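Local coordinates for protein Beta/alpha-amylase (Paenibacillus polymyxa, PDB 3VOC) that hydrolyses alpha-1,4-glucosidic linkages of starch-like polysaccharides, its beta-amylase catalytic domain, the part described here, releasing maltose units from non-reducing chain ends, at residues Pro124-Ser127 with Gly128-Lys131; Asn192-Arg195 with Thr196-Asp200; Lys243-Leu246 with Ser247-Gln250; Leu253-His256 with Leu257-Gly261; Leu308-Lys311 with Phe312-Ala315. One frame throughout, in Å; residues are numbered along the deposited sequence. Where two conformers were deposited one is given.

Contact 1: residues Pro124-Ser127 with Gly128-Lys131; sequences PLWS and GTGK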
loop_
_atom_site.group_PDB
_atom_site.type_symbol
_atom_site.label_atom_id
_atom_site.label_comp_id
_atom_site.label_asym_id
_atom_site.label_seq_id
_atom_site.Cartn_x
_atom_site.Cartn_y
_atom_site.Cartn_z
ATOM N N PRO A 124 1.955 13.223 0.086
ATOM C CA PRO A 124 3.191 13.388 -0.687
ATOM C C PRO A 124 3.466 14.849 -1.014
ATOM O O PRO A 124 4.603 15.210 -1.304
ATOM C CB PRO A 124 2.902 12.642 -1.984
ATOM C CG PRO A 124 1.858 11.668 -1.655
ATOM C CD PRO A 124 0.999 12.341 -0.600
ATOM N N LEU A 125 2.432 15.679 -0.959
ATOM C CA LEU A 125 2.591 17.096 -1.285
ATOM C C LEU A 125 3.259 17.912 -0.188
ATOM O O LEU A 125 3.655 19.048 -0.436
ATOM C CB LEU A 125 1.243 17.732 -1.642
ATOM C CG LEU A 125 0.488 17.086 -2.813
ATOM C CD1 LEU A 125 -0.868 17.766 -2.946
ATOM C CD2 LEU A 125 1.266 17.145 -4.116
ATOM N N TRP A 126 3.350 17.374 1.024
ATOM C CA TRP A 126 4.012 18.115 2.101
ATOM C C TRP A 126 5.517 18.080 1.896
ATOM O O TRP A 126 6.107 17.011 1.691
ATOM C CB TRP A 126 3.637 17.580 3.488
ATOM C CG TRP A 126 4.266 18.355 4.605
ATOM C CD1 TRP A 126 4.367 19.727 4.709
ATOM C CD2 TRP A 126 4.865 17.822 5.791
ATOM N NE1 TRP A 126 5.007 20.069 5.878
ATOM C CE2 TRP A 126 5.312 18.921 6.567
ATOM C CE3 TRP A 126 5.053 16.522 6.283
ATOM C CZ2 TRP A 126 5.955 18.758 7.798
ATOM C CZ3 TRP A 126 5.691 16.358 7.516
ATOM C CH2 TRP A 126 6.137 17.472 8.257
ATOM N N SER A 127 6.131 19.257 1.930
ATOM C CA SER A 127 7.585 19.380 1.804
ATOM C C SER A 127 8.333 18.496 2.801
ATOM O O SER A 127 9.443 18.031 2.520
ATOM C CB SER A 127 8.020 20.851 1.966
ATOM O OG SER A 127 7.571 21.400 3.211
ATOM N N GLY A 128 7.730 18.251 3.958
ATOM C CA GLY A 128 8.401 17.507 5.018
ATOM C C GLY A 128 8.260 15.991 5.012
ATOM O O GLY A 128 8.925 15.308 5.799
ATOM N N THR A 129 7.399 15.451 4.142
ATOM C CA THR A 129 7.153 14.003 4.123
ATOM C C THR A 129 8.431 13.211 3.801
ATOM O O THR A 129 8.812 12.315 4.555
ATOM C CB THR A 129 6.014 13.628 3.152
ATOM O OG1 THR A 129 4.798 14.257 3.584
ATOM C CG2 THR A 129 5.807 12.087 3.121
ATOM N N GLY A 130 9.081 13.551 2.687
ATOM C CA GLY A 130 10.326 12.873 2.262
ATOM C C GLY A 130 11.399 12.923 3.335
ATOM O O GLY A 130 12.055 11.913 3.625
ATOM N N LYS A 131 11.556 14.093 3.944
ATOM C CA LYS A 131 12.564 14.306 4.984
ATOM C C LYS A 131 12.261 13.416 6.178
ATOM O O LYS A 131 13.145 12.730 6.674
ATOM C CB LYS A 131 12.605 15.784 5.423
ATOM C CG LYS A 131 13.690 16.078 6.460
ATOM C CD LYS A 131 13.741 17.554 6.856
ATOM C CE LYS A 131 14.895 17.794 7.826
ATOM N NZ LYS A 131 14.735 19.086 8.546
HETATM O O HOH W 1 7.802 14.828 0.473
HETATM O O HOH W 2 11.152 16.181 2.387
#
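The indole of Trp126 lies flat against the backbone of Gly128, a clear instance of a large ring packing on a residue without a side chain. Gly128 CA sits 3.5 Å from the centroid of the six-membered ring of Trp126, only 7° off the ring normal, so this is a CH-pi contact made squarely over the face. Gly128 N lies over the same face, above the five-membered ring of the indole. A chi1 of -178° carries the indole forward, beside the residue's own carbonyl carbon and over the backbone of Gly128. Nearer the root of the side chain, CB and CE3 of Trp126 each stand 3.5 Å from Thr129 OG1.

The turn belongs to the start of helix 127-144 of the barrel enzyme, just where a loop passes into the helix. The same helix carries Gln132 and Glu135, which bind the calcium ion together with Glu48, Asp52 and Asn53; the side chain of Trp126 is about 8 Å from the ion. Thr129 N donates to Trp126 O over 3.2 Å, a nearly straight bond (165°) that arrives from well above the carbonyl plane. Trp126 O also accepts a hydrogen bond from a water, which accepts in turn from Gly130 N at 2.9 Å. Thr129 places OG1 beside its own backbone N, from where the hydroxyl is hydrogen-bonded to Ser123 O in the preceding loop. Beyond the two segments, the indole of Trp126 also touches Leu99, Glu107 and Met108, while the methyl side of Thr129 faces His256 of helix 240-268.

Contact 2: residues Asn192-Arg195 with Thr196-Asp200; sequences NAFR and TAMND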
loop_
_atom_site.group_PDB
_atom_site.type_symbol
_atom_site.label_atom_id
_atom_site.label_comp_id
_atom_site.label_asym_id
_atom_site.label_seq_id
_atom_site.Cartn_x
_atom_site.Cartn_y
_atom_site.Cartn_z
ATOM N N ASN A 192 -3.889 23.781 -5.512
ATOM C CA ASN A 192 -2.820 24.636 -6.019
ATOM C C ASN A 192 -1.716 23.869 -6.750
ATOM O O ASN A 192 -1.162 24.351 -7.746
ATOM C CB ASN A 192 -2.274 25.513 -4.897
ATOM C CG ASN A 192 -3.167 26.731 -4.644
ATOM O OD1 ASN A 192 -3.788 27.263 -5.578
ATOM N ND2 ASN A 192 -3.230 27.178 -3.401
ATOM N N ALA A 193 -1.421 22.662 -6.283
ATOM C CA ALA A 193 -0.438 21.826 -6.956
ATOM C C ALA A 193 -0.926 21.441 -8.351
ATOM O O ALA A 193 -0.144 21.420 -9.293
ATOM C CB ALA A 193 -0.121 20.583 -6.131
ATOM N N PHE A 194 -2.222 21.150 -8.483
ATOM C CA PHE A 194 -2.796 20.854 -9.803
ATOM C C PHE A 194 -2.761 22.090 -10.708
ATOM O O PHE A 194 -2.402 21.984 -11.880
ATOM C CB PHE A 194 -4.233 20.301 -9.670
ATOM C CG PHE A 194 -4.917 19.963 -11.002
ATOM C CD1 PHE A 194 -4.284 19.164 -11.961
ATOM C CD2 PHE A 194 -6.214 20.423 -11.267
ATOM C CE1 PHE A 194 -4.922 18.838 -13.161
ATOM C CE2 PHE A 194 -6.877 20.096 -12.477
ATOM C CZ PHE A 194 -6.228 19.306 -13.421
ATOM N N ARG A 195 -3.130 23.257 -10.169
ATOM C CA ARG A 195 -3.065 24.498 -10.951
ATOM C C ARG A 195 -1.632 24.744 -11.441
ATOM O O ARG A 195 -1.396 24.998 -12.632
ATOM C CB ARG A 195 -3.554 25.698 -10.114
ATOM C CG ARG A 195 -5.035 25.693 -9.851
ATOM C CD ARG A 195 -5.439 26.643 -8.725
ATOM N NE ARG A 195 -6.831 26.367 -8.374
ATOM C CZ ARG A 195 -7.360 26.469 -7.160
ATOM N NH1 ARG A 195 -6.614 26.853 -6.126
ATOM N NH2 ARG A 195 -8.651 26.171 -6.989
ATOM N N THR A 196 -0.678 24.662 -10.518
ATOM C CA THR A 196 0.735 24.869 -10.835
ATOM C C THR A 196 1.214 23.852 -11.877
ATOM O O THR A 196 1.905 24.213 -12.844
ATOM C CB THR A 196 1.609 24.828 -9.563
ATOM O OG1 THR A 196 1.101 25.766 -8.620
ATOM C CG2 THR A 196 3.055 25.195 -9.867
ATOM N N ALA A 197 0.832 22.592 -11.698
ATOM C CA ALA A 197 1.188 21.554 -12.668
ATOM C C ALA A 197 0.654 21.882 -14.072
ATOM O O ALA A 197 1.351 21.652 -15.080
ATOM C CB ALA A 197 0.678 20.190 -12.209
ATOM N N MET A 198 -0.559 22.423 -14.163
ATOM C CA MET A 198 -1.104 22.747 -15.487
ATOM C C MET A 198 -0.490 24.006 -16.097
ATOM O O MET A 198 -0.277 24.085 -17.316
ATOM C CB MET A 198 -2.627 22.846 -15.445
ATOM C CG MET A 198 -3.309 21.511 -15.090
ATOM S SD MET A 198 -2.909 20.162 -16.224
ATOM C CE MET A 198 -1.640 19.274 -15.278
ATOM N N ASN A 199 -0.231 24.996 -15.254
ATOM C CA ASN A 199 0.517 26.186 -15.688
ATOM C C ASN A 199 1.928 25.844 -16.196
ATOM O O ASN A 199 2.352 26.338 -17.248
ATOM C CB ASN A 199 0.599 27.218 -14.573
ATOM C CG ASN A 199 0.892 28.623 -15.100
ATOM O OD1 ASN A 199 0.139 29.169 -15.913
ATOM N ND2 ASN A 199 1.985 29.213 -14.630
ATOM N N ASP A 200 2.633 24.990 -15.462
ATOM C CA ASP A 200 3.935 24.475 -15.903
ATOM C C ASP A 200 3.855 23.676 -17.191
ATOM O O ASP A 200 4.734 23.791 -18.051
ATOM C CB ASP A 200 4.589 23.617 -14.812
ATOM C CG ASP A 200 5.054 24.439 -13.636
ATOM O OD1 ASP A 200 5.066 25.684 -13.754
ATOM O OD2 ASP A 200 5.399 23.846 -12.590
#
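One face of the Phe194 ring receives Met198 CG, which lies 4.1 Å from the ring centroid, 28° off the normal, in a CH-pi contact. The two residues are an i, i+4 Met-aromatic pair on helix 188-202: Met198 SD is 4.8 Å from the centroid of Phe194 and approaches obliquely. The Phe194 ring also meets the indole of Trp248. The other flat group, the Arg195 guanidinium, takes Asn192 OD1, three residues back, at its edge and in its plane, NH1 donating over 2.9 Å, while its NE is held by Ile222 O.

The buried side of helix 188-202 faces helix 240-268 and helix 205-212 in the region outside the barrel. The bent chain of Met198, with chi2 at -58°, folds its thioether back toward the phenyl ring, and the same residue reaches Ile208 and Trp212. On the exposed side the chemistry turns polar. Thr196 sets its hydroxyl beside its own backbone N (chi1 -54°), within reach of the preceding turn, and so adds a second bond to the ordinary helical one. Asn192 O accepts from both OG1 and N of Thr196, each at 2.8 Å and from opposite faces of the carbonyl plane.

Contact 3: residues Lys243-Leu246 with Ser247-Gln250; sequences KDFL and SWYQ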
loop_
_atom_site.group_PDB
_atom_site.type_symbol
_atom_site.label_atom_id
_atom_site.label_comp_id
_atom_site.label_asym_id
_atom_site.label_seq_id
_atom_site.Cartn_x
_atom_site.Cartn_y
_atom_site.Cartn_z
ATOM N N LYS A 243 -8.357 13.736 -18.477
ATOM C CA LYS A 243 -7.100 13.018 -18.637
ATOM C C LYS A 243 -5.953 13.747 -17.959
ATOM O O LYS A 243 -5.129 13.117 -17.322
ATOM C CB LYS A 243 -6.765 12.762 -20.116
ATOM C CG LYS A 243 -7.663 11.717 -20.785
ATOM C CD LYS A 243 -7.440 11.676 -22.307
ATOM C CE LYS A 243 -7.851 10.318 -22.896
ATOM N NZ LYS A 243 -9.226 9.892 -22.475
ATOM N N ASP A 244 -5.894 15.069 -18.110
ATOM C CA ASP A 244 -4.902 15.860 -17.392
ATOM C C ASP A 244 -5.049 15.721 -15.875
ATOM O O ASP A 244 -4.051 15.598 -15.165
ATOM C CB ASP A 244 -4.966 17.345 -17.793
ATOM C CG ASP A 244 -4.005 17.689 -18.915
ATOM O OD1 ASP A 244 -2.893 17.122 -18.954
ATOM O OD2 ASP A 244 -4.340 18.549 -19.754
ATOM N N PHE A 245 -6.285 15.773 -15.374
ATOM C CA PHE A 245 -6.488 15.634 -13.936
ATOM C C PHE A 245 -6.023 14.250 -13.439
ATOM O O PHE A 245 -5.272 14.155 -12.463
ATOM C CB PHE A 245 -7.945 15.873 -13.498
ATOM C CG PHE A 245 -8.192 15.454 -12.073
ATOM C CD1 PHE A 245 -7.634 16.185 -11.023
ATOM C CD2 PHE A 245 -8.919 14.304 -11.782
ATOM C CE1 PHE A 245 -7.805 15.794 -9.706
ATOM C CE2 PHE A 245 -9.102 13.906 -10.460
ATOM C CZ PHE A 245 -8.537 14.667 -9.415
ATOM N N LEU A 246 -6.481 13.189 -14.105
ATOM C CA LEU A 246 -6.170 11.831 -13.661
ATOM C C LEU A 246 -4.699 11.517 -13.788
ATOM O O LEU A 246 -4.146 10.841 -12.928
ATOM C CB LEU A 246 -6.981 10.793 -14.447
ATOM C CG LEU A 246 -8.442 10.622 -14.054
ATOM C CD1 LEU A 246 -9.087 9.574 -14.943
ATOM C CD2 LEU A 246 -8.572 10.232 -12.577
ATOM N N SER A 247 -4.067 11.986 -14.870
ATOM C CA SER A 247 -2.619 11.801 -15.033
ATOM C C SER A 247 -1.843 12.503 -13.921
ATOM O O SER A 247 -0.901 11.929 -13.345
ATOM C CB SER A 247 -2.152 12.291 -16.408
ATOM O OG SER A 247 -0.766 12.060 -16.567
ATOM N N TRP A 248 -2.234 13.744 -13.617
ATOM C CA TRP A 248 -1.588 14.490 -12.537
ATOM C C TRP A 248 -1.814 13.807 -11.175
ATOM O O TRP A 248 -0.901 13.679 -10.360
ATOM C CB TRP A 248 -2.089 15.948 -12.474
ATOM C CG TRP A 248 -1.691 16.596 -11.162
ATOM C CD1 TRP A 248 -0.465 17.134 -10.848
ATOM C CD2 TRP A 248 -2.500 16.722 -9.984
ATOM N NE1 TRP A 248 -0.473 17.599 -9.551
ATOM C CE2 TRP A 248 -1.710 17.364 -9.000
ATOM C CE3 TRP A 248 -3.825 16.358 -9.666
ATOM C CZ2 TRP A 248 -2.191 17.644 -7.718
ATOM C CZ3 TRP A 248 -4.302 16.635 -8.391
ATOM C CH2 TRP A 248 -3.488 17.291 -7.434
ATOM N N TYR A 249 -3.051 13.389 -10.948
ATOM C CA TYR A 249 -3.465 12.750 -9.701
ATOM C C TYR A 249 -2.576 11.523 -9.450
ATOM O O TYR A 249 -2.025 11.354 -8.351
ATOM C CB TYR A 249 -4.930 12.365 -9.849
ATOM C CG TYR A 249 -5.660 11.921 -8.600
ATOM C CD1 TYR A 249 -5.733 12.740 -7.461
ATOM C CD2 TYR A 249 -6.332 10.692 -8.579
ATOM C CE1 TYR A 249 -6.467 12.323 -6.329
ATOM C CE2 TYR A 249 -7.047 10.272 -7.461
ATOM C CZ TYR A 249 -7.111 11.086 -6.341
ATOM O OH TYR A 249 -7.812 10.636 -5.231
ATOM N N GLN A 250 -2.402 10.705 -10.486
ATOM C CA GLN A 250 -1.489 9.558 -10.421
ATOM C C GLN A 250 -0.027 9.983 -10.262
ATOM O O GLN A 250 0.704 9.369 -9.466
ATOM C CB GLN A 250 -1.649 8.621 -11.626
ATOM C CG GLN A 250 -0.672 7.422 -11.568
ATOM C CD GLN A 250 -0.967 6.341 -12.586
ATOM O OE1 GLN A 250 -2.115 5.933 -12.761
ATOM N NE2 GLN A 250 0.083 5.857 -13.260
#
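Phe245 meets two aromatic residues of the next turn, Trp248 and Tyr249, and its ring can be followed atom by atom. From CB, a chi1 of 168° sends CG past the residue's own carbonyl carbon, which swings the ring forward along the helix. CD1 then comes to 4.0 Å from Trp248 CE3, and CE1 reaches Trp248 CZ3 at 3.8 Å, lying at the edge of the indole and near its plane. At the tip, Phe245 CZ stands 3.9 Å from Tyr249 CD1, over the face of the tyrosine ring. The phenyl and phenol point the same way with their planes only 25° apart, yet their centroids are separated by 5.2 Å, so they are slid past each other and hardly overlap. Tyr249 CB covers one face of the phenyl ring, toward its rim. An alanine at Phe245 would probably open a gap beside Tyr249 and leave the Trp248 edge without its apolar neighbour.

The turn is regular alpha-helix: Tyr249 N, for example, donates to Phe245 O at 2.8 Å. The polar ends of these side chains find partners outside the turn. Buried Tyr249 OH is hydrogen-bonded to Ala299 O and Gln184 N, buried Asp244 combines a salt bridge to Lys201 with hydrogen bonds to Tyr202 and Trp212, and Ser247 OG is bonded to Arg307.

These residues occupy the early part of the long helix 240-268, outside the eight-stranded barrel. There Trp248 packs on Ala193 and Ala197 of helix 188-202, Phe245 meets the prolines Pro224 and Pro225 of a loop, and Gln250 touches Leu308 of helix 305-315.

Contact 4: residues Leu253-His256 with Leu257-Gly261; sequences LEKH and LGVIG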
loop_
_atom_site.group_PDB
_atom_site.type_symbol
_atom_site.label_atom_id
_atom_site.label_comp_id
_atom_site.label_asym_id
_atom_site.label_seq_id
_atom_site.Cartn_x
_atom_site.Cartn_y
_atom_site.Cartn_z
ATOM N N LEU A 253 1.355 10.325 -6.674
ATOM C CA LEU A 253 1.758 9.031 -6.113
ATOM C C LEU A 253 3.076 8.542 -6.696
ATOM O O LEU A 253 3.929 8.021 -5.967
ATOM C CB LEU A 253 0.673 7.970 -6.340
ATOM C CG LEU A 253 -0.698 8.260 -5.717
ATOM C CD1 LEU A 253 -1.714 7.203 -6.177
ATOM C CD2 LEU A 253 -0.605 8.292 -4.177
ATOM N N GLU A 254 3.246 8.709 -8.006
ATOM C CA GLU A 254 4.468 8.231 -8.664
ATOM C C GLU A 254 5.702 8.974 -8.147
ATOM O O GLU A 254 6.732 8.356 -7.867
ATOM C CB GLU A 254 4.373 8.359 -10.185
ATOM C CG GLU A 254 3.322 7.445 -10.805
ATOM C CD GLU A 254 3.001 7.817 -12.241
ATOM O OE1 GLU A 254 3.009 9.014 -12.574
ATOM O OE2 GLU A 254 2.720 6.915 -13.038
ATOM N N LYS A 255 5.592 10.295 -8.006
ATOM C CA LYS A 255 6.708 11.071 -7.472
ATOM C C LYS A 255 7.003 10.671 -6.023
ATOM O O LYS A 255 8.167 10.555 -5.619
ATOM C CB LYS A 255 6.446 12.574 -7.562
ATOM C CG LYS A 255 7.623 13.401 -7.026
ATOM C CD LYS A 255 7.484 14.880 -7.362
ATOM C CE LYS A 255 8.663 15.681 -6.803
ATOM N NZ LYS A 255 8.409 17.156 -6.850
ATOM N N HIS A 256 5.941 10.414 -5.263
ATOM C CA HIS A 256 6.084 9.974 -3.891
ATOM C C HIS A 256 6.850 8.643 -3.836
ATOM O O HIS A 256 7.754 8.479 -3.018
ATOM C CB HIS A 256 4.698 9.839 -3.250
ATOM C CG HIS A 256 4.730 9.449 -1.803
ATOM N ND1 HIS A 256 5.380 10.194 -0.844
ATOM C CD2 HIS A 256 4.164 8.406 -1.153
ATOM C CE1 HIS A 256 5.233 9.613 0.334
ATOM N NE2 HIS A 256 4.501 8.524 0.174
ATOM N N LEU A 257 6.483 7.704 -4.714
ATOM C CA LEU A 257 7.170 6.412 -4.777
ATOM C C LEU A 257 8.659 6.621 -5.047
ATOM O O LEU A 257 9.507 5.978 -4.420
ATOM C CB LEU A 257 6.566 5.522 -5.861
ATOM C CG LEU A 257 7.048 4.067 -5.917
ATOM C CD1 LEU A 257 6.563 3.293 -4.683
ATOM C CD2 LEU A 257 6.539 3.405 -7.220
ATOM N N GLY A 258 8.958 7.520 -5.984
ATOM C CA GLY A 258 10.344 7.890 -6.313
ATOM C C GLY A 258 11.102 8.428 -5.104
ATOM O O GLY A 258 12.258 8.053 -4.846
ATOM N N VAL A 259 10.454 9.323 -4.370
ATOM C CA VAL A 259 11.067 9.951 -3.210
ATOM C C VAL A 259 11.354 8.919 -2.103
ATOM O O VAL A 259 12.464 8.854 -1.591
ATOM C CB VAL A 259 10.179 11.103 -2.678
ATOM C CG1 VAL A 259 10.640 11.554 -1.289
ATOM C CG2 VAL A 259 10.192 12.270 -3.668
ATOM N N ILE A 260 10.356 8.104 -1.756
ATOM C CA ILE A 260 10.515 7.146 -0.653
ATOM C C ILE A 260 11.421 5.992 -1.056
ATOM O O ILE A 260 12.179 5.481 -0.241
ATOM C CB ILE A 260 9.156 6.678 -0.051
ATOM C CG1 ILE A 260 8.378 5.795 -1.034
ATOM C CG2 ILE A 260 8.348 7.919 0.363
ATOM C CD1 ILE A 260 7.029 5.263 -0.494
ATOM N N GLY A 261 11.365 5.617 -2.332
ATOM C CA GLY A 261 12.242 4.584 -2.866
ATOM C C GLY A 261 13.701 5.012 -2.782
ATOM O O GLY A 261 14.561 4.229 -2.402
#
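From Leu253 to Ile260 the backbone is regular alpha-helix, with Ile260 N donating to His256 O at 2.9 Å and 170°. Over that turn the side chains of the same two residues meet. CG of His256 stands anti to the backbone N (chi1 -177°), so the imidazole leans forward along the helix, and Ile260 lays its CG2 methyl over one ring face, toward the rim. The methyl is 3.9 Å from the ring centroid in a CH-pi contact, and CE1 of His256 is the ring atom nearest to it, at 3.5 Å from Ile260 CG2. Ile260 CG1, held between its own backbone N and carbonyl carbon, stands 3.4 Å from His256 O. An alanine in place of His256 would probably leave the Ile260 methyl without the ring it covers and open a gap toward Pro124 and Thr129. On another side Glu254 forms a salt bridge with Arg307 and accepts from Gln250 NE2.

The turn is the middle of helix 240-268, which leads into barrel strand 275-279. His256 and Ile260 face helix 127-144, where Ile260 touches Tyr133 and Tyr137, whereas Leu257 packs on Lys311 and Phe312 of helix 305-315.

Contact 5: residues Leu308-Lys311 with Phe312-Ala315; sequences LIQK and FKDA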
loop_
_atom_site.group_PDB
_atom_site.type_symbol
_atom_site.label_atom_id
_atom_site.label_comp_id
_atom_site.label_asym_id
_atom_site.label_seq_id
_atom_site.Cartn_x
_atom_site.Cartn_y
_atom_site.Cartn_z
ATOM N N LEU A 308 2.320 3.270 -13.892
ATOM C CA LEU A 308 2.546 3.148 -12.453
ATOM C C LEU A 308 3.580 2.061 -12.184
ATOM O O LEU A 308 4.489 2.242 -11.359
ATOM C CB LEU A 308 1.235 2.816 -11.733
ATOM C CG LEU A 308 1.307 2.708 -10.196
ATOM C CD1 LEU A 308 1.751 4.026 -9.550
ATOM C CD2 LEU A 308 -0.040 2.318 -9.647
ATOM N N ILE A 309 3.451 0.938 -12.886
ATOM C CA ILE A 309 4.347 -0.206 -12.656
ATOM C C ILE A 309 5.729 0.103 -13.216
ATOM O O ILE A 309 6.736 -0.303 -12.643
ATOM C CB ILE A 309 3.715 -1.547 -13.147
ATOM C CG1 ILE A 309 2.489 -1.879 -12.269
ATOM C CG2 ILE A 309 4.697 -2.717 -13.016
ATOM C CD1 ILE A 309 1.526 -2.927 -12.895
ATOM N N GLN A 310 5.775 0.870 -14.310
ATOM C CA GLN A 310 7.049 1.417 -14.800
ATOM C C GLN A 310 7.813 2.211 -13.727
ATOM O O GLN A 310 9.052 2.147 -13.670
ATOM C CB GLN A 310 6.851 2.284 -16.052
ATOM C CG GLN A 310 8.188 2.802 -16.661
ATOM C CD GLN A 310 9.137 1.693 -17.076
ATOM O OE1 GLN A 310 10.353 1.737 -16.781
ATOM N NE2 GLN A 310 8.597 0.682 -17.756
ATOM N N LYS A 311 7.083 2.954 -12.889
ATOM C CA LYS A 311 7.717 3.715 -11.815
ATOM C C LYS A 311 8.342 2.797 -10.760
ATOM O O LYS A 311 9.393 3.127 -10.209
ATOM C CB LYS A 311 6.736 4.715 -11.182
ATOM C CG LYS A 311 7.378 5.715 -10.233
ATOM C CD LYS A 311 8.142 6.817 -10.982
ATOM C CE LYS A 311 8.757 7.818 -10.022
ATOM N NZ LYS A 311 9.855 8.570 -10.712
ATOM N N PHE A 312 7.708 1.649 -10.488
ATOM C CA PHE A 312 8.325 0.633 -9.625
ATOM C C PHE A 312 9.669 0.183 -10.205
ATOM O O PHE A 312 10.674 0.139 -9.499
ATOM C CB PHE A 312 7.400 -0.581 -9.424
ATOM C CG PHE A 312 6.418 -0.403 -8.310
ATOM C CD1 PHE A 312 5.290 0.400 -8.491
ATOM C CD2 PHE A 312 6.624 -1.018 -7.074
ATOM C CE1 PHE A 312 4.373 0.592 -7.465
ATOM C CE2 PHE A 312 5.701 -0.842 -6.022
ATOM C CZ PHE A 312 4.567 -0.033 -6.226
ATOM N N LYS A 313 9.677 -0.124 -11.501
ATOM C CA LYS A 313 10.900 -0.543 -12.178
ATOM C C LYS A 313 11.958 0.547 -12.075
ATOM O O LYS A 313 13.105 0.262 -11.737
ATOM C CB LYS A 313 10.628 -0.834 -13.655
ATOM C CG LYS A 313 11.785 -1.535 -14.359
ATOM C CD LYS A 313 11.375 -1.962 -15.769
ATOM C CE LYS A 313 12.496 -2.692 -16.529
ATOM N NZ LYS A 313 12.973 -3.904 -15.803
ATOM N N ASP A 314 11.569 1.788 -12.384
ATOM C CA ASP A 314 12.506 2.926 -12.353
ATOM C C ASP A 314 13.066 3.148 -10.954
ATOM O O ASP A 314 14.251 3.474 -10.809
ATOM C CB ASP A 314 11.847 4.223 -12.847
ATOM C CG ASP A 314 11.486 4.179 -14.328
ATOM O OD1 ASP A 314 11.980 3.292 -15.073
ATOM O OD2 ASP A 314 10.701 5.051 -14.746
ATOM N N ALA A 315 12.213 2.994 -9.933
ATOM C CA ALA A 315 12.653 3.192 -8.545
ATOM C C ALA A 315 13.390 1.974 -7.980
ATOM O O ALA A 315 13.899 2.003 -6.842
ATOM C CB ALA A 315 11.473 3.559 -7.654
HETATM O O HOH W 3 10.649 7.596 -13.593
#
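With CG of Phe312 set beside its own backbone N (chi1 -85°), the phenyl ring turns its edge to the backbone of the previous turn: CD1 of Phe312 stands 3.5 Å from Leu308 O, which lies in the ring plane. That carbonyl also receives a weak bond from Phe312 N. Further on, the backbone bonds tighten: Asp314 N to Gln310 O and Ala315 N to Lys311 O are both 2.8 Å.

On the outer side, Asp314 has a comparable first torsion (chi1 -67°), which turns its carboxylate back toward the preceding turn and brings its CG to 3.2 Å from Gln310 O. A water accepts from Lys311 NZ and donates to Asp314 OD2 at 2.8 Å, but Lys311 has a second deposited conformer and the bridge is therefore uncertain. The charged ends do not touch directly, Lys311 NZ lying 5.4 Å from Asp314 OD2 in this conformer.

Phe312 packs on Leu257 of helix 240-268 and on Leu319 of strand 318-321, and Ile309 on helix 338-352. Helix 305-315 is thus one of the amphipathic outer helices of the TIM barrel, preceding strand 318-321, apolar toward strand and neighbouring helices and charged toward solvent.

How the contacts relate
Contacts 3 and 4 are the buried ones, successive parts of helix 240-268, whereas contacts 1, 2 and 5 are partly buried and each packs against that helix. Contact 2 meets contact 3 through Ala197 and Trp248, contact 1 meets contact 4 through Pro124 and His256, and contact 5 touches both 3 and 4, most closely contact 4. Chemistry follows place. Aromatic rings fill contact 3, a single imidazole and methyl serve in contact 4, and water or polar side chains appear at the outer sides of contacts 1, 2 and 5. Contact 1 lies at a helix start, contact 5 toward the end of a short helix, and contacts 2, 3 and 4 within longer ones.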